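Local coordinates for protein translation initiation factor eIF2B subunit delta (Schizosaccharomyces pombe, PDB 5B04) that forms part of the eIF2B complex, which catalyses exchange of GDP for GTP on the gamma subunit of initiation factor eIF2, at residues G[350-356]-G[431-437]; G[372-378]-G[440-446]. One frame throughout, in Å; residues are numbered along the deposited sequence.

Contact 1: G[350-356]-G[431-437]. With PO4 (phosphate ion), chain P.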
ATOM      1  N   GLY G 350       8.463  18.220   2.268  1.00 58.06           N
ATOM      2  CA  GLY G 350       7.203  18.933   2.354  1.00 59.17           C
ATOM      3  C   GLY G 350       6.247  18.331   3.365  1.00 58.62           C
ATOM      4  O   GLY G 350       5.142  18.834   3.562  1.00 60.37           O
ATOM      5  N   ALA G 351       6.675  17.251   4.009  1.00 54.94           N
ATOM      6  CA  ALA G 351       5.831  16.555   4.973  1.00 45.96           C
ATOM      7  C   ALA G 351       5.841  17.247   6.331  1.00 55.39           C
ATOM      8  O   ALA G 351       6.834  17.861   6.721  1.00 47.19           O
ATOM      9  CB  ALA G 351       6.273  15.107   5.116  1.00 59.27           C
ATOM     10  N   LEU G 352       4.726  17.139   7.046  1.00 58.49           N
ATOM     11  CA  LEU G 352       4.593  17.728   8.373  1.00 39.74           C
ATOM     12  C   LEU G 352       4.872  16.698   9.463  1.00 48.61           C
ATOM     13  O   LEU G 352       4.272  15.623   9.485  1.00 58.99           O
ATOM     14  CB  LEU G 352       3.195  18.324   8.554  1.00 49.37           C
ATOM     15  CG  LEU G 352       2.763  18.688   9.977  1.00 53.04           C
ATOM     16  CD1 LEU G 352       3.666  19.758  10.568  1.00 53.48           C
ATOM     17  CD2 LEU G 352       1.310  19.139   9.991  1.00 48.85           C
ATOM     18  N   TYR G 353       5.787  17.037  10.365  1.00 44.15           N
ATOM     19  CA  TYR G 353       6.155  16.152  11.464  1.00 40.53           C
ATOM     20  C   TYR G 353       5.643  16.708  12.789  1.00 53.26           C
ATOM     21  O   TYR G 353       6.299  17.536  13.419  1.00 60.27           O
ATOM     22  CB  TYR G 353       7.675  15.965  11.508  1.00 49.61           C
ATOM     23  CG  TYR G 353       8.165  14.997  12.562  1.00 43.35           C
ATOM     24  CD1 TYR G 353       8.164  13.627  12.330  1.00 56.39           C
ATOM     25  CD2 TYR G 353       8.650  15.453  13.780  1.00 45.54           C
ATOM     26  CE1 TYR G 353       8.619  12.740  13.288  1.00 54.12           C
ATOM     27  CE2 TYR G 353       9.106  14.573  14.743  1.00 48.99           C
ATOM     28  CZ  TYR G 353       9.090  13.219  14.493  1.00 48.64           C
ATOM     29  OH  TYR G 353       9.544  12.344  15.452  1.00 53.95           O
ATOM     30  N   SER G 354       4.462  16.255  13.202  1.00 59.52           N
ATOM     31  CA  SER G 354       3.847  16.741  14.432  1.00 58.35           C
ATOM     32  C   SER G 354       3.396  15.590  15.326  1.00 60.10           C
ATOM     33  O   SER G 354       3.900  14.474  15.212  1.00 61.07           O
ATOM     34  CB  SER G 354       2.661  17.652  14.111  1.00 57.47           C
ATOM     35  OG  SER G 354       2.082  18.169  15.296  1.00 75.84           O
ATOM     36  N   ARG G 355       2.441  15.868  16.210  1.00 70.01           N
ATOM     37  CA  ARG G 355       1.974  14.882  17.181  1.00 53.67           C
ATOM     38  C   ARG G 355       1.310  13.674  16.522  1.00 57.88           C
ATOM     39  O   ARG G 355       0.859  13.748  15.380  1.00 51.11           O
ATOM     40  CB  ARG G 355       1.012  15.533  18.176  1.00 49.90           C
ATOM     41  CG  ARG G 355       1.675  16.530  19.117  1.00 62.40           C
ATOM     42  CD  ARG G 355       2.838  15.899  19.874  1.00 64.91           C
ATOM     43  NE  ARG G 355       2.485  14.605  20.454  1.00 75.93           N
ATOM     44  CZ  ARG G 355       1.958  14.445  21.663  1.00 84.92           C
ATOM     45  NH1 ARG G 355       1.718  15.499  22.431  1.00 76.99           N
ATOM     46  NH2 ARG G 355       1.669  13.228  22.105  1.00 91.82           N
ATOM     47  N   ALA G 356       1.235  12.580  17.276  1.00 64.90           N
ATOM     48  CA  ALA G 356       0.921  11.246  16.757  1.00 53.34           C
ATOM     49  C   ALA G 356      -0.352  11.122  15.913  1.00 62.97           C
ATOM     50  O   ALA G 356      -0.417  10.276  15.021  1.00 70.25           O
ATOM     51  CB  ALA G 356       0.849  10.264  17.917  1.00 76.38           C
ATOM     52  N   LYS G 431       4.876   9.324  19.999  1.00 58.18           N
ATOM     53  CA  LYS G 431       4.566  10.724  20.253  1.00 55.47           C
ATOM     54  C   LYS G 431       4.321  11.495  18.964  1.00 57.50           C
ATOM     55  O   LYS G 431       3.559  12.461  18.950  1.00 62.13           O
ATOM     56  CB  LYS G 431       5.691  11.392  21.048  1.00 56.14           C
ATOM     57  CG  LYS G 431       5.759  10.972  22.505  1.00 74.43           C
ATOM     58  CD  LYS G 431       6.153  12.142  23.395  1.00 72.95           C
ATOM     59  CE  LYS G 431       6.096  11.762  24.866  1.00 93.01           C
ATOM     60  NZ  LYS G 431       6.336  12.933  25.755  1.00 81.85           N
ATOM     61  N   TYR G 432       4.959  11.066  17.880  1.00 58.02           N
ATOM     62  CA  TYR G 432       4.950  11.861  16.658  1.00 56.73           C
ATOM     63  C   TYR G 432       4.408  11.129  15.435  1.00 57.59           C
ATOM     64  O   TYR G 432       4.028   9.961  15.505  1.00 58.82           O
ATOM     65  CB  TYR G 432       6.356  12.382  16.379  1.00 47.11           C
ATOM     66  CG  TYR G 432       6.853  13.296  17.474  1.00 53.42           C
ATOM     67  CD1 TYR G 432       6.362  14.589  17.597  1.00 49.56           C
ATOM     68  CD2 TYR G 432       7.794  12.860  18.396  1.00 49.28           C
ATOM     69  CE1 TYR G 432       6.803  15.427  18.602  1.00 56.21           C
ATOM     70  CE2 TYR G 432       8.242  13.691  19.404  1.00 56.99           C
ATOM     71  CZ  TYR G 432       7.743  14.973  19.502  1.00 60.16           C
ATOM     72  OH  TYR G 432       8.187  15.805  20.504  1.00 82.75           O
ATOM     73  N   ASP G 433       4.391  11.838  14.310  1.00 61.77           N
ATOM     74  CA  ASP G 433       3.604  11.428  13.158  1.00 56.18           C
ATOM     75  C   ASP G 433       4.016  12.185  11.898  1.00 63.24           C
ATOM     76  O   ASP G 433       4.083  13.415  11.900  1.00 69.02           O
ATOM     77  CB  ASP G 433       2.125  11.664  13.456  1.00 59.45           C
ATOM     78  CG  ASP G 433       1.208  10.943  12.506  1.00 70.58           C
ATOM     79  OD1 ASP G 433       1.669  10.016  11.808  1.00 98.43           O
ATOM     80  OD2 ASP G 433       0.012  11.298  12.477  1.00 65.11           O
ATOM     81  N   VAL G 434       4.287  11.452  10.823  1.00 51.92           N
ATOM     82  CA  VAL G 434       4.686  12.073   9.564  1.00 54.61           C
ATOM     83  C   VAL G 434       3.500  12.219   8.617  1.00 58.53           C
ATOM     84  O   VAL G 434       2.994  11.234   8.080  1.00 62.84           O
ATOM     85  CB  VAL G 434       5.796  11.268   8.863  1.00 51.57           C
ATOM     86  CG1 VAL G 434       6.141  11.900   7.522  1.00 51.53           C
ATOM     87  CG2 VAL G 434       7.029  11.181   9.748  1.00 47.82           C
ATOM     88  N   THR G 435       3.061  13.458   8.418  1.00 49.80           N
ATOM     89  CA  THR G 435       1.944  13.740   7.526  1.00 44.11           C
ATOM     90  C   THR G 435       2.445  14.089   6.129  1.00 53.52           C
ATOM     91  O   THR G 435       3.116  15.104   5.946  1.00 53.80           O
ATOM     92  CB  THR G 435       1.076  14.895   8.056  1.00 48.96           C
ATOM     93  OG1 THR G 435       0.853  14.728   9.461  1.00 49.64           O
ATOM     94  CG2 THR G 435      -0.259  14.929   7.330  1.00 42.54           C
ATOM     95  N   PRO G 436       2.116  13.245   5.138  1.00 52.36           N
ATOM     96  CA  PRO G 436       2.551  13.405   3.745  1.00 42.03           C
ATOM     97  C   PRO G 436       2.193  14.770   3.160  1.00 56.43           C
ATOM     98  O   PRO G 436       1.153  15.328   3.509  1.00 58.26           O
ATOM     99  CB  PRO G 436       1.805  12.283   3.009  1.00 52.07           C
ATOM    100  CG  PRO G 436       0.707  11.865   3.931  1.00 54.92           C
ATOM    101  CD  PRO G 436       1.246  12.070   5.306  1.00 54.99           C
ATOM    102  N   PRO G 437       3.056  15.300   2.276  1.00 61.81           N
ATOM    103  CA  PRO G 437       2.919  16.631   1.672  1.00 46.03           C
ATOM    104  C   PRO G 437       1.592  16.835   0.945  1.00 52.95           C
ATOM    105  O   PRO G 437       1.044  17.937   0.977  1.00 62.58           O
ATOM    106  CB  PRO G 437       4.084  16.684   0.680  1.00 49.85           C
ATOM    107  CG  PRO G 437       5.081  15.729   1.223  1.00 44.28           C
ATOM    108  CD  PRO G 437       4.280  14.619   1.823  1.00 53.13           C
TER
HETATM  109  P   PO4 P 502       5.988  19.095  20.101  1.00102.99           P
HETATM  110  O1  PO4 P 502       5.189  18.731  18.872  1.00 67.20           O
HETATM  111  O2  PO4 P 502       7.390  18.549  19.975  1.00 62.30           O
HETATM  112  O3  PO4 P 502       6.045  20.599  20.232  1.00 97.95           O
HETATM  113  O4  PO4 P 502       5.328  18.508  21.326  1.00104.46           O

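Contact 2: G[372-378]-G[440-446]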
ATOM      1  N   VAL G 372      -5.975  22.005   4.949  1.00 52.54           N
ATOM      2  CA  VAL G 372      -5.060  21.700   6.040  1.00 56.96           C
ATOM      3  C   VAL G 372      -3.963  22.756   6.104  1.00 55.93           C
ATOM      4  O   VAL G 372      -3.137  22.864   5.198  1.00 61.71           O
ATOM      5  CB  VAL G 372      -4.432  20.306   5.882  1.00 52.03           C
ATOM      6  CG1 VAL G 372      -3.353  20.086   6.929  1.00 38.04           C
ATOM      7  CG2 VAL G 372      -5.503  19.230   5.975  1.00 51.45           C
ATOM      8  N   ILE G 373      -3.963  23.537   7.179  1.00 46.48           N
ATOM      9  CA  ILE G 373      -3.050  24.665   7.305  1.00 49.37           C
ATOM     10  C   ILE G 373      -1.983  24.420   8.366  1.00 58.93           C
ATOM     11  O   ILE G 373      -2.274  24.401   9.562  1.00 66.01           O
ATOM     12  CB  ILE G 373      -3.817  25.955   7.644  1.00 49.00           C
ATOM     13  CG1 ILE G 373      -4.903  26.211   6.596  1.00 56.33           C
ATOM     14  CG2 ILE G 373      -2.863  27.135   7.739  1.00 46.19           C
ATOM     15  CD1 ILE G 373      -5.776  27.406   6.897  1.00 51.20           C
ATOM     16  N   ALA G 374      -0.745  24.237   7.919  1.00 51.99           N
ATOM     17  CA  ALA G 374       0.372  23.992   8.823  1.00 50.62           C
ATOM     18  C   ALA G 374       1.049  25.295   9.234  1.00 61.42           C
ATOM     19  O   ALA G 374       1.496  26.068   8.387  1.00 76.58           O
ATOM     20  CB  ALA G 374       1.379  23.054   8.178  1.00 54.36           C
ATOM     21  N   CYS G 375       1.120  25.532  10.540  1.00 50.89           N
ATOM     22  CA  CYS G 375       1.759  26.731  11.071  1.00 63.29           C
ATOM     23  C   CYS G 375       3.065  26.379  11.774  1.00 70.22           C
ATOM     24  O   CYS G 375       3.058  25.842  12.882  1.00 79.68           O
ATOM     25  CB  CYS G 375       0.821  27.458  12.034  1.00 45.96           C
ATOM     26  SG  CYS G 375      -0.746  27.965  11.297  1.00 65.15           S
ATOM     27  N   CYS G 376       4.183  26.687  11.129  1.00 59.96           N
ATOM     28  CA  CYS G 376       5.488  26.327  11.665  1.00 78.78           C
ATOM     29  C   CYS G 376       6.514  27.436  11.466  1.00 76.38           C
ATOM     30  O   CYS G 376       6.626  28.002  10.380  1.00 58.35           O
ATOM     31  CB  CYS G 376       5.984  25.033  11.015  1.00 58.59           C
ATOM     32  SG  CYS G 376       7.503  24.363  11.725  1.00 77.81           S
ATOM     33  N   GLU G 377       7.258  27.741  12.524  1.00 79.25           N
ATOM     34  CA  GLU G 377       8.352  28.699  12.438  1.00 68.03           C
ATOM     35  C   GLU G 377       9.466  28.132  11.563  1.00 71.03           C
ATOM     36  O   GLU G 377       9.652  26.917  11.497  1.00 71.93           O
ATOM     37  CB  GLU G 377       8.879  29.044  13.834  1.00 73.30           C
ATOM     38  CG  GLU G 377       7.927  29.878  14.692  1.00 79.90           C
ATOM     39  CD  GLU G 377       6.821  29.061  15.342  1.00 80.27           C
ATOM     40  OE1 GLU G 377       6.178  29.577  16.280  1.00 78.12           O
ATOM     41  OE2 GLU G 377       6.590  27.909  14.921  1.00 78.51           O
ATOM     42  N   SER G 378      10.202  29.013  10.892  1.00 83.60           N
ATOM     43  CA  SER G 378      11.199  28.595   9.908  1.00 81.58           C
ATOM     44  C   SER G 378      12.345  27.792  10.515  1.00 76.39           C
ATOM     45  O   SER G 378      12.867  26.874   9.884  1.00 70.80           O
ATOM     46  CB  SER G 378      11.769  29.812   9.178  1.00 69.88           C
ATOM     47  OG  SER G 378      12.412  30.693  10.084  1.00 81.23           O
ATOM     48  N   ILE G 440      -1.121  18.306   3.114  1.00 50.61           N
ATOM     49  CA  ILE G 440      -0.991  19.677   3.600  1.00 41.96           C
ATOM     50  C   ILE G 440      -1.338  20.654   2.482  1.00 42.61           C
ATOM     51  O   ILE G 440      -0.739  20.621   1.407  1.00 77.34           O
ATOM     52  CB  ILE G 440       0.431  19.981   4.128  1.00 48.42           C
ATOM     53  CG1 ILE G 440       0.614  19.432   5.545  1.00 62.65           C
ATOM     54  CG2 ILE G 440       0.687  21.479   4.143  1.00 50.66           C
ATOM     55  CD1 ILE G 440       0.871  17.945   5.613  1.00 64.92           C
ATOM     56  N   THR G 441      -2.317  21.515   2.737  1.00 46.40           N
ATOM     57  CA  THR G 441      -2.757  22.490   1.747  1.00 55.59           C
ATOM     58  C   THR G 441      -1.782  23.657   1.646  1.00 55.16           C
ATOM     59  O   THR G 441      -1.369  24.043   0.551  1.00 60.62           O
ATOM     60  CB  THR G 441      -4.162  23.032   2.076  1.00 55.60           C
ATOM     61  OG1 THR G 441      -5.130  21.988   1.910  1.00 50.80           O
ATOM     62  CG2 THR G 441      -4.520  24.190   1.158  1.00 57.29           C
ATOM     63  N   VAL G 442      -1.410  24.211   2.795  1.00 50.81           N
ATOM     64  CA  VAL G 442      -0.528  25.372   2.833  1.00 60.09           C
ATOM     65  C   VAL G 442       0.334  25.361   4.095  1.00 56.06           C
ATOM     66  O   VAL G 442      -0.101  24.910   5.155  1.00 67.34           O
ATOM     67  CB  VAL G 442      -1.342  26.689   2.761  1.00 65.85           C
ATOM     68  CG1 VAL G 442      -2.292  26.802   3.945  1.00 60.53           C
ATOM     69  CG2 VAL G 442      -0.422  27.902   2.686  1.00 61.80           C
ATOM     70  N   CYS G 443       1.569  25.836   3.969  1.00 61.55           N
ATOM     71  CA  CYS G 443       2.446  26.000   5.120  1.00 64.61           C
ATOM     72  C   CYS G 443       2.604  27.479   5.455  1.00 71.26           C
ATOM     73  O   CYS G 443       3.063  28.266   4.626  1.00 78.18           O
ATOM     74  CB  CYS G 443       3.814  25.370   4.857  1.00 59.01           C
ATOM     75  SG  CYS G 443       5.009  25.622   6.189  1.00 67.34           S
ATOM     76  N   VAL G 444       2.221  27.854   6.670  1.00 64.27           N
ATOM     77  CA  VAL G 444       2.301  29.248   7.092  1.00 61.14           C
ATOM     78  C   VAL G 444       3.481  29.483   8.029  1.00 69.68           C
ATOM     79  O   VAL G 444       3.439  29.116   9.203  1.00 73.56           O
ATOM     80  CB  VAL G 444       1.006  29.702   7.792  1.00 56.05           C
ATOM     81  CG1 VAL G 444       1.133  31.145   8.259  1.00 62.26           C
ATOM     82  CG2 VAL G 444      -0.183  29.544   6.861  1.00 58.60           C
ATOM     83  N   CYS G 445       4.535  30.090   7.494  1.00 67.12           N
ATOM     84  CA  CYS G 445       5.683  30.488   8.297  1.00 71.72           C
ATOM     85  C   CYS G 445       5.812  32.006   8.282  1.00 65.38           C
ATOM     86  O   CYS G 445       4.900  32.703   7.836  1.00 70.59           O
ATOM     87  CB  CYS G 445       6.965  29.831   7.780  1.00 67.57           C
ATOM     88  SG  CYS G 445       7.307  30.127   6.034  1.00 73.90           S
ATOM     89  N   GLU G 446       6.936  32.522   8.768  1.00 65.32           N
ATOM     90  CA  GLU G 446       7.148  33.966   8.780  1.00 74.35           C
ATOM     91  C   GLU G 446       7.587  34.465   7.406  1.00 82.16           C
ATOM     92  O   GLU G 446       7.706  35.670   7.184  1.00 84.57           O
ATOM     93  CB  GLU G 446       8.174  34.363   9.844  1.00 60.64           C
ATOM     94  CG  GLU G 446       9.592  33.899   9.567  1.00 67.44           C
ATOM     95  CD  GLU G 446       9.875  32.521  10.124  1.00 57.61           C
ATOM     96  OE1 GLU G 446       9.093  31.589   9.842  1.00 75.19           O
ATOM     97  OE2 GLU G 446      10.879  32.371  10.853  1.00 64.98           O
TER

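Contact 1: G[350-356]-G[431-437]
Strands 352-355 and 432-435 pair antiparallel in the middle of the smaller, four-stranded sheet of the chain, their axes at 149°. L352 and T435, whose side chains share one face, form a hydrogen-bonded pair: L352 N gives to T435 O at 2.8 Å, and T435 N returns a bond to L352 O. Farther along, S354 N reaches D433 O at 3.1 Å. Y353 and V434, a non-hydrogen-bonded pair, put their side chains on the opposite face, where V434 CG2 meets the edge of the Y353 ring at CD1, 3.7 Å away. Extended away from its own backbone N (chi1 -177°), the Y353 side chain crosses that of Y432 at about a right angle, its CZ 3.4 Å from Y432 CB. The two ring planes are 23° apart but slid, with centroids at 5.1 Å, so overlap is slight.

This antiparallel sheet adjoins the Rossmann-like core of the eIF2B alpha/beta/delta family fold. At its R355 end the arginine chain, bent at chi2 and chi3, turns back so that NE donates to K431 O at 2.8 Å, the oxygen close to the guanidinium plane. NH1 forms a salt bridge with E306. Y432 OH donates to O2 of a phosphate ion, probably from the crystallisation liquor, at 2.9 Å; S160 N also binds this ion. The D433 side chain leaves the strand on the face opposite Y353, and its OD2 is hydrogen-bonded to S359 OG.

Contact 2: G[372-378]-G[440-446]
A parallel strand pair of the Rossmann-like mixed sheet joins 372-375 to 442-445, with axes 4.6 Å apart and inclined at 26°. I373, A374 and C375 lie beside V442, C443 and V444. The alternating ladder runs through A374, whose N donates to V442 O at 2.9 Å while its O receives V444 N with an N-H...O angle of 173°. At the entry to the ladder V372 O accepts two donors, T441 N and V442 N, and T441 OG1 accepts from V372 N at 3.2 Å. An alanine in place of T441 is likely to leave the V372 N-H without this acceptor and the start of the pairing less firmly fixed.

On one face I373 and V442 run alongside each other in the same direction, CG1 to CG1 at 3.8 Å; I373 CG2 also meets V444 CG2. I257 of helix 231-262 packs against V444 and C375 there. On the other face M346 touches A374 and C443. Beyond the strands, E446 bends at chi2 (-89°) to bring its carboxylate back to S378, whose OG is hydrogen-bonded to R249. The syn lone pair of E446 OE1 takes S378 N at 3.0 Å.

In the fold
Contacts 1 and 2 belong to two different sheets, the antiparallel one and the larger mixed one, and their centres lie about 12 Å apart. Their segments alternate along the chain: 350-356 and 372-378 come first, then 431-437 and 440-446, so each later strand returns to pair with an earlier one. Helix 358-367 lies in sequence between the first two. Contacts 1 and 2 touch through I440, in the loop before strand 442-445, whose CD1 is 3.8 Å from L352 CB and 3.6 Å from T435 O; M346 of strand 345-346 is a second link between the two sheets. The phosphate ion belongs to contact 1 alone, at the Y432 end.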